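Local coordinates for protein GDP-L-fucose synthase (Campylobacter jejuni subsp. jejuni serotype O:2, PDB 7CXT) that binds NADPH and reduces the C4 keto group of GDP-6-OMe-4-keto-L-xylo-heptose, and belongs to the GDP-L-fucose synthase subfamily, at residues I9-H14 against L34-R39; Y61-A66 against K103-G108; V164-Y169 against M313-D318. All blocks are in the same frame, centred on the assembly; numbering follows the deposited sequence.

Interaction 1. Residues I9-H14 against L34-R39. With NDP (NADPH dihydro-nicotinamide-adenine-dinucleotide phosphate), chain C.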
# COMPACT_ATOMS: atom_id res chain seq x y z
N ILE A 9 17.39 3.82 21.18
CA ILE A 9 16.09 4.13 20.62
C ILE A 9 16.25 5.13 19.48
O ILE A 9 16.83 6.20 19.68
CB ILE A 9 15.12 4.73 21.66
CG1 ILE A 9 15.16 3.97 22.98
CG2 ILE A 9 13.71 4.82 21.06
CD1 ILE A 9 14.42 2.71 22.98
N TYR A 10 15.69 4.80 18.32
CA TYR A 10 15.56 5.70 17.20
C TYR A 10 14.11 6.19 17.11
O TYR A 10 13.19 5.39 16.97
CB TYR A 10 15.98 5.00 15.90
CG TYR A 10 15.68 5.74 14.63
CD1 TYR A 10 15.96 7.10 14.50
CD2 TYR A 10 15.15 5.07 13.51
CE1 TYR A 10 15.72 7.78 13.29
CE2 TYR A 10 14.89 5.74 12.32
CZ TYR A 10 15.17 7.10 12.21
OH TYR A 10 14.90 7.76 11.03
N ILE A 11 13.92 7.51 17.21
CA ILE A 11 12.63 8.15 16.95
C ILE A 11 12.74 8.80 15.58
O ILE A 11 13.36 9.86 15.43
CB ILE A 11 12.27 9.20 18.01
CG1 ILE A 11 12.21 8.60 19.43
CG2 ILE A 11 10.96 9.90 17.63
CD1 ILE A 11 13.51 8.77 20.19
N ALA A 12 12.16 8.17 14.56
CA ALA A 12 12.22 8.76 13.22
C ALA A 12 11.32 9.98 13.17
O ALA A 12 10.20 9.96 13.70
CB ALA A 12 11.78 7.73 12.17
N GLY A 13 11.78 11.05 12.52
CA GLY A 13 10.94 12.24 12.46
C GLY A 13 10.82 12.98 13.79
O GLY A 13 9.74 13.47 14.12
N HIS A 14 11.90 13.07 14.54
CA HIS A 14 11.82 13.44 15.95
C HIS A 14 11.46 14.92 16.18
O HIS A 14 11.17 15.29 17.33
CB HIS A 14 13.14 13.14 16.62
CG HIS A 14 14.25 14.05 16.18
ND1 HIS A 14 14.83 13.96 14.94
CD2 HIS A 14 14.87 15.07 16.82
CE1 HIS A 14 15.76 14.89 14.83
NE2 HIS A 14 15.81 15.57 15.96
N LEU A 34 19.15 7.83 22.94
CA LEU A 34 18.37 8.16 21.75
C LEU A 34 19.28 8.39 20.54
O LEU A 34 20.36 8.98 20.67
CB LEU A 34 17.51 9.39 21.99
CG LEU A 34 16.67 9.34 23.27
CD1 LEU A 34 15.79 10.58 23.39
CD2 LEU A 34 15.84 8.08 23.31
N VAL A 35 18.83 7.95 19.36
CA VAL A 35 19.45 8.30 18.08
C VAL A 35 18.45 9.13 17.29
O VAL A 35 17.36 8.64 16.97
CB VAL A 35 19.85 7.07 17.25
CG1 VAL A 35 20.76 7.49 16.06
CG2 VAL A 35 20.53 6.09 18.11
N LEU A 36 18.84 10.35 16.93
CA LEU A 36 17.97 11.28 16.22
C LEU A 36 18.67 11.80 14.97
O LEU A 36 19.85 12.13 15.02
CB LEU A 36 17.61 12.46 17.11
CG LEU A 36 17.12 12.11 18.52
CD1 LEU A 36 17.07 13.35 19.40
CD2 LEU A 36 15.76 11.39 18.47
N LYS A 37 17.92 11.92 13.87
CA LYS A 37 18.43 12.49 12.63
C LYS A 37 17.40 13.44 12.04
O LYS A 37 16.29 13.02 11.71
CB LYS A 37 18.77 11.40 11.61
CG LYS A 37 19.86 10.44 12.04
CD LYS A 37 21.25 11.08 11.97
CE LYS A 37 22.34 10.16 12.52
NZ LYS A 37 23.65 10.88 12.78
N THR A 38 17.77 14.71 11.87
CA THR A 38 16.88 15.64 11.18
C THR A 38 16.72 15.21 9.72
O THR A 38 17.44 14.36 9.19
CB THR A 38 17.44 17.06 11.21
OG1 THR A 38 18.52 17.17 10.27
CG2 THR A 38 17.93 17.45 12.61
N ARG A 39 15.75 15.84 9.05
CA ARG A 39 15.53 15.57 7.64
C ARG A 39 16.78 15.87 6.83
O ARG A 39 17.15 15.11 5.93
CB ARG A 39 14.34 16.40 7.14
CG ARG A 39 14.00 16.20 5.67
CD ARG A 39 12.81 17.07 5.30
NE ARG A 39 12.04 16.50 4.20
CZ ARG A 39 10.73 16.27 4.23
NH1 ARG A 39 10.01 16.58 5.30
NH2 ARG A 39 10.14 15.75 3.16
PA NDP C . 4.56 15.98 11.75
O1A NDP C . 4.18 16.26 10.34
O2A NDP C . 4.19 16.93 12.86
O5B NDP C . 6.18 15.77 11.82
C5B NDP C . 6.50 14.83 10.85
C4B NDP C . 8.03 14.71 10.87
O4B NDP C . 8.48 13.88 9.79
C3B NDP C . 8.63 16.13 10.69
O3B NDP C . 9.62 16.35 11.67
C2B NDP C . 9.30 16.02 9.29
O2B NDP C . 10.45 16.65 9.20
C1B NDP C . 9.61 14.50 9.26
N9A NDP C . 9.78 14.04 7.90
C8A NDP C . 8.85 14.06 6.83
N7A NDP C . 9.34 13.56 5.70
C5A NDP C . 10.68 13.20 6.04
C6A NDP C . 11.72 12.62 5.30
N6A NDP C . 11.59 12.29 3.95
N1A NDP C . 12.91 12.35 5.87
C2A NDP C . 13.03 12.69 7.20
N3A NDP C . 12.16 13.24 8.03
C4A NDP C . 10.96 13.49 7.40
O3 NDP C . 3.92 14.46 11.96
PN NDP C . 3.06 14.30 13.32
O1N NDP C . 1.83 15.12 13.21
O2N NDP C . 3.84 14.15 14.61
O5D NDP C . 2.36 12.71 13.13
C5D NDP C . 3.28 11.72 13.34
C4D NDP C . 2.58 10.40 13.03
O4D NDP C . 1.22 10.46 13.53
C3D NDP C . 2.46 10.23 11.47
O3D NDP C . 2.55 8.88 11.17
C2D NDP C . 1.04 10.74 11.19
O2D NDP C . 0.44 10.16 10.06
C1D NDP C . 0.33 10.19 12.45
N1N NDP C . -0.92 10.91 12.64
C2N NDP C . -0.95 12.24 13.06
C3N NDP C . -2.13 12.95 12.95
C7N NDP C . -2.18 14.35 13.37
O7N NDP C . -3.24 15.01 13.47
N7N NDP C . -0.98 14.99 13.64
C4N NDP C . -3.36 12.36 12.40
C5N NDP C . -3.27 10.89 12.25
C6N NDP C . -2.11 10.25 12.38
P2B NDP C . 10.36 18.38 8.65
O1X NDP C . 9.69 18.96 9.85
O2X NDP C . 11.86 18.65 8.48
O3X NDP C . 9.54 18.19 7.40
O HOH W 1 14.52 10.53 11.36
O HOH W 2 15.03 11.22 13.86

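Interaction 2. Residues Y61-A66 against K103-G108. With NDP (NADPH dihydro-nicotinamide-adenine-dinucleotide phosphate), chain C.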
# COMPACT_ATOMS: atom_id res chain seq x y z
N TYR A 61 15.14 -0.22 19.27
CA TYR A 61 13.72 0.12 19.21
C TYR A 61 13.55 1.30 18.26
O TYR A 61 14.41 2.18 18.18
CB TYR A 61 13.16 0.45 20.61
CG TYR A 61 13.27 -0.73 21.54
CD1 TYR A 61 14.43 -0.96 22.29
CD2 TYR A 61 12.25 -1.65 21.65
CE1 TYR A 61 14.55 -2.06 23.11
CE2 TYR A 61 12.36 -2.76 22.49
CZ TYR A 61 13.50 -2.95 23.21
OH TYR A 61 13.58 -4.06 24.03
N VAL A 62 12.42 1.30 17.54
CA VAL A 62 12.14 2.31 16.53
C VAL A 62 10.73 2.85 16.75
O VAL A 62 9.78 2.08 16.89
CB VAL A 62 12.28 1.72 15.10
CG1 VAL A 62 11.82 2.73 14.05
CG2 VAL A 62 13.73 1.27 14.86
N PHE A 63 10.60 4.19 16.82
CA PHE A 63 9.31 4.89 16.82
C PHE A 63 9.25 5.66 15.51
O PHE A 63 9.96 6.65 15.35
CB PHE A 63 9.18 5.86 17.99
CG PHE A 63 8.99 5.22 19.32
CD1 PHE A 63 7.72 4.88 19.77
CD2 PHE A 63 10.08 4.99 20.15
CE1 PHE A 63 7.55 4.29 21.02
CE2 PHE A 63 9.92 4.41 21.40
CZ PHE A 63 8.65 4.07 21.83
N LEU A 64 8.39 5.22 14.58
CA LEU A 64 8.36 5.78 13.21
C LEU A 64 7.27 6.84 13.12
O LEU A 64 6.13 6.55 12.78
CB LEU A 64 8.14 4.68 12.17
CG LEU A 64 7.89 5.06 10.70
CD1 LEU A 64 8.99 6.00 10.14
CD2 LEU A 64 7.76 3.82 9.84
N THR A 65 7.63 8.10 13.40
CA THR A 65 6.66 9.19 13.34
C THR A 65 6.72 10.00 12.05
O THR A 65 5.81 10.79 11.81
CB THR A 65 6.82 10.15 14.54
OG1 THR A 65 7.93 11.04 14.31
CG2 THR A 65 7.05 9.39 15.83
N ALA A 66 7.76 9.84 11.23
CA ALA A 66 7.91 10.71 10.07
C ALA A 66 6.84 10.43 9.01
O ALA A 66 6.56 9.27 8.69
CB ALA A 66 9.30 10.53 9.45
N LYS A 103 11.73 -4.13 18.59
CA LYS A 103 10.34 -3.76 18.35
C LYS A 103 10.29 -2.43 17.62
O LYS A 103 11.22 -1.62 17.68
CB LYS A 103 9.53 -3.65 19.65
CG LYS A 103 9.41 -4.94 20.42
CD LYS A 103 8.70 -4.74 21.76
CE LYS A 103 7.20 -4.72 21.61
NZ LYS A 103 6.53 -4.85 22.94
N LEU A 104 9.18 -2.21 16.92
CA LEU A 104 8.96 -0.98 16.18
C LEU A 104 7.52 -0.56 16.38
O LEU A 104 6.62 -1.40 16.48
CB LEU A 104 9.27 -1.18 14.68
CG LEU A 104 9.01 -0.04 13.70
CD1 LEU A 104 10.01 -0.17 12.52
CD2 LEU A 104 7.58 0.01 13.18
N VAL A 105 7.29 0.74 16.45
CA VAL A 105 5.93 1.27 16.53
C VAL A 105 5.72 2.21 15.36
O VAL A 105 6.49 3.16 15.16
CB VAL A 105 5.66 2.00 17.86
CG1 VAL A 105 4.37 2.80 17.73
CG2 VAL A 105 5.52 0.99 18.97
N PHE A 106 4.67 1.94 14.59
CA PHE A 106 4.31 2.75 13.45
C PHE A 106 2.98 3.42 13.74
O PHE A 106 2.11 2.83 14.40
CB PHE A 106 4.24 1.88 12.18
CG PHE A 106 3.62 2.56 11.00
CD1 PHE A 106 4.15 3.75 10.52
CD2 PHE A 106 2.51 2.02 10.38
CE1 PHE A 106 3.57 4.40 9.44
CE2 PHE A 106 1.93 2.63 9.28
CZ PHE A 106 2.47 3.83 8.80
N PHE A 107 2.80 4.65 13.29
CA PHE A 107 1.57 5.37 13.59
C PHE A 107 0.69 5.43 12.34
O PHE A 107 1.14 5.87 11.27
CB PHE A 107 1.87 6.76 14.14
CG PHE A 107 2.53 6.71 15.48
CD1 PHE A 107 1.76 6.63 16.64
CD2 PHE A 107 3.90 6.68 15.59
CE1 PHE A 107 2.37 6.55 17.89
CE2 PHE A 107 4.52 6.61 16.83
CZ PHE A 107 3.75 6.54 17.98
N GLY A 108 -0.54 4.93 12.49
CA GLY A 108 -1.52 4.98 11.43
C GLY A 108 -2.38 6.21 11.51
O GLY A 108 -2.23 7.06 12.39
PA NDP C . 4.56 15.98 11.75
O1A NDP C . 4.18 16.26 10.34
O2A NDP C . 4.19 16.93 12.86
O5B NDP C . 6.18 15.77 11.82
C5B NDP C . 6.50 14.83 10.85
C4B NDP C . 8.03 14.71 10.87
O4B NDP C . 8.48 13.88 9.79
C3B NDP C . 8.63 16.13 10.69
O3B NDP C . 9.62 16.35 11.67
C2B NDP C . 9.30 16.02 9.29
O2B NDP C . 10.45 16.65 9.20
C1B NDP C . 9.61 14.50 9.26
N9A NDP C . 9.78 14.04 7.90
C8A NDP C . 8.85 14.06 6.83
N7A NDP C . 9.34 13.56 5.70
C5A NDP C . 10.68 13.20 6.04
C6A NDP C . 11.72 12.62 5.30
N6A NDP C . 11.59 12.29 3.95
N1A NDP C . 12.91 12.35 5.87
C2A NDP C . 13.03 12.69 7.20
N3A NDP C . 12.16 13.24 8.03
C4A NDP C . 10.96 13.49 7.40
O3 NDP C . 3.92 14.46 11.96
PN NDP C . 3.06 14.30 13.32
O1N NDP C . 1.83 15.12 13.21
O2N NDP C . 3.84 14.15 14.61
O5D NDP C . 2.36 12.71 13.13
C5D NDP C . 3.28 11.72 13.34
C4D NDP C . 2.58 10.40 13.03
O4D NDP C . 1.22 10.46 13.53
C3D NDP C . 2.46 10.23 11.47
O3D NDP C . 2.55 8.88 11.17
C2D NDP C . 1.04 10.74 11.19
O2D NDP C . 0.44 10.16 10.06
C1D NDP C . 0.33 10.19 12.45
N1N NDP C . -0.92 10.91 12.64
C2N NDP C . -0.95 12.24 13.06
C3N NDP C . -2.13 12.95 12.95
C7N NDP C . -2.18 14.35 13.37
O7N NDP C . -3.24 15.01 13.47
N7N NDP C . -0.98 14.99 13.64
C4N NDP C . -3.36 12.36 12.40
C5N NDP C . -3.27 10.89 12.25
C6N NDP C . -2.11 10.25 12.38
P2B NDP C . 10.36 18.38 8.65
O1X NDP C . 9.69 18.96 9.85
O2X NDP C . 11.86 18.65 8.48
O3X NDP C . 9.54 18.19 7.40

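Interaction 3. Residues V164-Y169 against M313-D318. With NDP (NADPH dihydro-nicotinamide-adenine-dinucleotide phosphate), chain C.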
# COMPACT_ATOMS: atom_id res chain seq x y z
N VAL A 164 -3.17 3.46 15.49
CA VAL A 164 -3.90 4.32 14.57
C VAL A 164 -4.59 5.42 15.37
O VAL A 164 -5.34 5.14 16.31
CB VAL A 164 -4.93 3.52 13.76
CG1 VAL A 164 -5.50 4.38 12.64
CG2 VAL A 164 -4.28 2.24 13.23
N LEU A 165 -4.38 6.68 14.95
CA LEU A 165 -4.98 7.81 15.66
C LEU A 165 -5.65 8.76 14.68
O LEU A 165 -5.40 8.71 13.47
CB LEU A 165 -3.95 8.58 16.49
CG LEU A 165 -2.85 9.24 15.64
CD1 LEU A 165 -2.45 10.56 16.27
CD2 LEU A 165 -1.64 8.32 15.53
N ASN A 166 -6.51 9.64 15.23
CA ASN A 166 -7.24 10.61 14.40
C ASN A 166 -6.60 11.99 14.37
O ASN A 166 -5.94 12.33 13.39
CB ASN A 166 -8.70 10.69 14.84
CG ASN A 166 -9.53 9.58 14.24
OD1 ASN A 166 -9.36 9.23 13.06
ND2 ASN A 166 -10.39 8.97 15.04
N ASN A 167 -6.80 12.83 15.38
CA ASN A 167 -6.22 14.17 15.41
C ASN A 167 -5.25 14.27 16.57
O ASN A 167 -5.58 13.90 17.70
CB ASN A 167 -7.27 15.27 15.56
CG ASN A 167 -8.22 15.34 14.39
OD1 ASN A 167 -9.34 14.82 14.44
ND2 ASN A 167 -7.79 15.99 13.33
N LEU A 168 -4.05 14.77 16.28
CA LEU A 168 -3.02 14.97 17.28
C LEU A 168 -2.95 16.44 17.68
O LEU A 168 -3.18 17.33 16.87
CB LEU A 168 -1.65 14.53 16.73
CG LEU A 168 -0.60 13.77 17.54
CD1 LEU A 168 0.80 14.19 17.07
CD2 LEU A 168 -0.75 13.90 19.04
N TYR A 169 -2.62 16.67 18.94
CA TYR A 169 -2.21 17.98 19.40
C TYR A 169 -1.25 17.74 20.56
O TYR A 169 -1.11 16.62 21.04
CB TYR A 169 -3.41 18.86 19.81
CG TYR A 169 -4.06 18.46 21.11
CD1 TYR A 169 -4.84 17.32 21.20
CD2 TYR A 169 -3.91 19.25 22.26
CE1 TYR A 169 -5.45 16.96 22.39
CE2 TYR A 169 -4.52 18.89 23.45
CZ TYR A 169 -5.28 17.75 23.51
OH TYR A 169 -5.86 17.39 24.70
N MET A 313 -16.57 13.68 7.00
CA MET A 313 -17.07 12.57 7.79
C MET A 313 -16.66 12.73 9.26
O MET A 313 -15.67 13.38 9.57
CB MET A 313 -16.53 11.25 7.24
CG MET A 313 -15.05 11.03 7.54
SD MET A 313 -14.03 10.21 6.29
CE MET A 313 -12.53 11.18 6.46
N ASP A 314 -17.43 12.14 10.16
CA ASP A 314 -16.97 12.05 11.54
C ASP A 314 -15.91 10.96 11.65
O ASP A 314 -15.87 10.01 10.87
CB ASP A 314 -18.12 11.77 12.50
CG ASP A 314 -19.26 12.78 12.37
OD1 ASP A 314 -19.01 13.96 12.03
OD2 ASP A 314 -20.41 12.38 12.63
N ARG A 315 -15.01 11.14 12.62
CA ARG A 315 -13.93 10.19 12.88
C ARG A 315 -13.77 10.07 14.39
O ARG A 315 -13.36 11.03 15.05
CB ARG A 315 -12.60 10.64 12.25
CG ARG A 315 -12.59 10.74 10.73
CD ARG A 315 -12.34 9.38 10.06
NE ARG A 315 -13.59 8.78 9.64
CZ ARG A 315 -13.70 7.80 8.74
NH1 ARG A 315 -12.61 7.29 8.19
NH2 ARG A 315 -14.89 7.33 8.41
N LEU A 316 -14.07 8.89 14.93
CA LEU A 316 -13.91 8.61 16.35
C LEU A 316 -13.43 7.17 16.47
O LEU A 316 -14.08 6.27 15.94
CB LEU A 316 -15.22 8.82 17.11
CG LEU A 316 -15.28 8.34 18.56
CD1 LEU A 316 -14.24 9.09 19.44
CD2 LEU A 316 -16.71 8.44 19.15
N MET A 317 -12.29 6.95 17.12
CA MET A 317 -11.86 5.57 17.33
C MET A 317 -12.69 4.84 18.38
O MET A 317 -12.98 5.38 19.46
CB MET A 317 -10.39 5.48 17.74
CG MET A 317 -9.40 5.88 16.67
SD MET A 317 -9.79 5.52 14.92
CE MET A 317 -10.53 3.95 14.84
N ASP A 318 -12.98 3.58 18.08
CA ASP A 318 -13.30 2.61 19.12
C ASP A 318 -11.98 2.15 19.73
O ASP A 318 -11.20 1.44 19.09
CB ASP A 318 -14.09 1.43 18.56
CG ASP A 318 -14.60 0.51 19.66
OD1 ASP A 318 -13.96 0.47 20.72
OD2 ASP A 318 -15.64 -0.15 19.47
PA NDP C . 4.56 15.98 11.75
O1A NDP C . 4.18 16.26 10.34
O2A NDP C . 4.19 16.93 12.86
O5B NDP C . 6.18 15.77 11.82
C5B NDP C . 6.50 14.83 10.85
C4B NDP C . 8.03 14.71 10.87
O4B NDP C . 8.48 13.88 9.79
C3B NDP C . 8.63 16.13 10.69
O3B NDP C . 9.62 16.35 11.67
C2B NDP C . 9.30 16.02 9.29
O2B NDP C . 10.45 16.65 9.20
C1B NDP C . 9.61 14.50 9.26
N9A NDP C . 9.78 14.04 7.90
C8A NDP C . 8.85 14.06 6.83
N7A NDP C . 9.34 13.56 5.70
C5A NDP C . 10.68 13.20 6.04
C6A NDP C . 11.72 12.62 5.30
N6A NDP C . 11.59 12.29 3.95
N1A NDP C . 12.91 12.35 5.87
C2A NDP C . 13.03 12.69 7.20
N3A NDP C . 12.16 13.24 8.03
C4A NDP C . 10.96 13.49 7.40
O3 NDP C . 3.92 14.46 11.96
PN NDP C . 3.06 14.30 13.32
O1N NDP C . 1.83 15.12 13.21
O2N NDP C . 3.84 14.15 14.61
O5D NDP C . 2.36 12.71 13.13
C5D NDP C . 3.28 11.72 13.34
C4D NDP C . 2.58 10.40 13.03
O4D NDP C . 1.22 10.46 13.53
C3D NDP C . 2.46 10.23 11.47
O3D NDP C . 2.55 8.88 11.17
C2D NDP C . 1.04 10.74 11.19
O2D NDP C . 0.44 10.16 10.06
C1D NDP C . 0.33 10.19 12.45
N1N NDP C . -0.92 10.91 12.64
C2N NDP C . -0.95 12.24 13.06
C3N NDP C . -2.13 12.95 12.95
C7N NDP C . -2.18 14.35 13.37
O7N NDP C . -3.24 15.01 13.47
N7N NDP C . -0.98 14.99 13.64
C4N NDP C . -3.36 12.36 12.40
C5N NDP C . -3.27 10.89 12.25
C6N NDP C . -2.11 10.25 12.38
P2B NDP C . 10.36 18.38 8.65
O1X NDP C . 9.69 18.96 9.85
O2X NDP C . 11.86 18.65 8.48
O3X NDP C . 9.54 18.19 7.40

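Interaction 1. Residues I9-H14 against L34-R39
The imidazole of His14 lies flat against Leu36, whose CB sits over the centre of one ring face, 3.6 Å from the centroid and almost on the ring normal, a CH-pi contact. The two side chains cross at about a right angle, and CD2 of Leu36 reaches back to His14 CB. At the edge, CE1 of His14 meets Lys37 C at 3.5 Å. With CG between backbone N and carbonyl carbon (chi1 70°), the ring reaches across to residues 36-38. The Tyr10 ring turns its edge to the other strand: CD1 lies 3.2 Å from Val35 O, near the ring plane, while one face covers its own chain at Ala12 N.

Only one direct hydrogen bond spans the two segments, Val35 N to Ile9 O at 2.7 Å, nearly straight at 167°. Beyond it the strands splay, and two waters bridge the gap. One joins Tyr10 OH, Gly13 N and Lys37 O; the other accepts from Lys37 N, donates to Ile11 O and bonds His14 ND1. Beside the paired strands Ile9 and Ile11 pack on CD2 of Leu34, with helix 17-28 covering that side.

C5A of the adenine lies 3.5 Å above the guanidinium plane of Arg39, over its centre, and NH1 makes a weak bond to O3X of the 2'-phosphate. An arginine reaching this phosphate from just after the second strand is consistent with the use of NADPH. The whole is the first beta-alpha-beta unit of a Rossmann fold, with the glycine-rich turn entered at Gly13.

Interaction 2. Residues Y61-A66 against K103-G108
Val62 and Leu104 slant across each other on one face of the sheet, CG1 of Val62 meeting CD1 of Leu104 at 3.7 Å. Further along the same face Leu64 and Phe106 run side by side and point the same way; the CD2 branch of Leu64 touches the ring at CD1, 3.7 Å away. Both side chains leave the backbone with CG anti to N (chi1 171° and 169°), and this shared torsion keeps them abreast.

On the other face Tyr61 crosses Lys103, its CD2 3.9 Å from the lysine CB. The ammonium end leads off to Asp260 and to the last turn of helix 245-258, while Tyr61 OH bonds Lys102. Phe63 lies alongside Val105, CD1 against CB, under Ala252 and Met256 of that helix. Next comes Phe107, whose ring takes Val105 CG1 over one face, toward the rim, and receives Leu64 O at its edge, 3.6 Å from CD2. Thr65 CG2 packs alongside this ring at CE2, while OG1 of Thr65 is hydrogen-bonded to Ala12 O.

Beneath the side chains the backbones are in parallel register. Val62 N gives to Lys103 O, Val105 N to Val62 O, and Leu64 N to Val105 O, the last almost straight at 176°.

Past Leu64 the strands part, and the cofactor enters there: Thr65 O comes 3.1 Å from NDP C5D, and O3D of the nicotinamide ribose bonds Phe107 O weakly. Such carboxy-terminal strand ends form the dinucleotide cleft of a Rossmann fold, here at its central parallel beta-alpha-beta crossover.

Interaction 3. Residues V164-Y169 against M313-D318
Asn166 carries its side chain from the end of strand 160-165 toward the loop 313-318. From CB, which points toward that loop, the chain swings with CG anti to the carbonyl carbon (chi1 -82°), bringing CG to 3.8 Å from Arg315 CB and 4.1 Å from Met317 SD. The two ends of the amide meet different residues. OD1 rests on Arg315 CB at 3.6 Å, a van der Waals touch; the two side chains cross at about a right angle. ND2 comes to 3.5 Å from SD of Met317.

The same ND2 lies close to Met317 N, but both are donors, and each is hydrogen-bonded to OE1 of Glu241 on strand 239-244, which accounts for their closeness. That carboxylate oxygen thus ties strand end and loop together, giving the buried amide nitrogen an acceptor.

In the fold, strand 160-165 of the Rossmann sheet ends here and the chain passes into strand 167-169 of the mixed sheet. Residues 165-168 border the nicotinamide: Leu165 packs its CG against C6N at 3.5 Å, and Leu168 N donates to the carboxamide oxygen O7N at 2.9 Å.

On the loop side, the bend of Met317 at chi2 (-34°) brings its sulfur to the Asn166 amide, while its CG faces Val164 O. Arg315 bends away beyond CB: NE donates to Asp314 O, nearly straight at 172°, with that oxygen lying in the guanidinium plane. SD of Met313 covers one guanidinium face. NH1 bonds the backbone oxygens of Gly110 and Tyr113, NH2 that of Pro114; the Arg315 side chain also touches Arg240, a predicted substrate-binding residue.

The three contacts follow one another along the chain and along NADPH. Interactions 1 and 2 have centres 11 Å apart and join directly, since strands 9-12 and 61-64 are neighbours in the parallel sheet. Interaction 2 meets interaction 3 through strands 103-109 and 160-165, also neighbours, with centres 18 Å apart. Interactions 1 and 3, 25 Å apart, do not touch, yet both reach this sheet and the same cofactor. The adenine and its 2'-phosphate lie at the first, the nicotinamide ribose at the second, the nicotinamide at the third. The loop 313-318, far along the sequence, brings a distant part of the chain up to the nicotinamide end, beside Arg240, predicted to bind substrate.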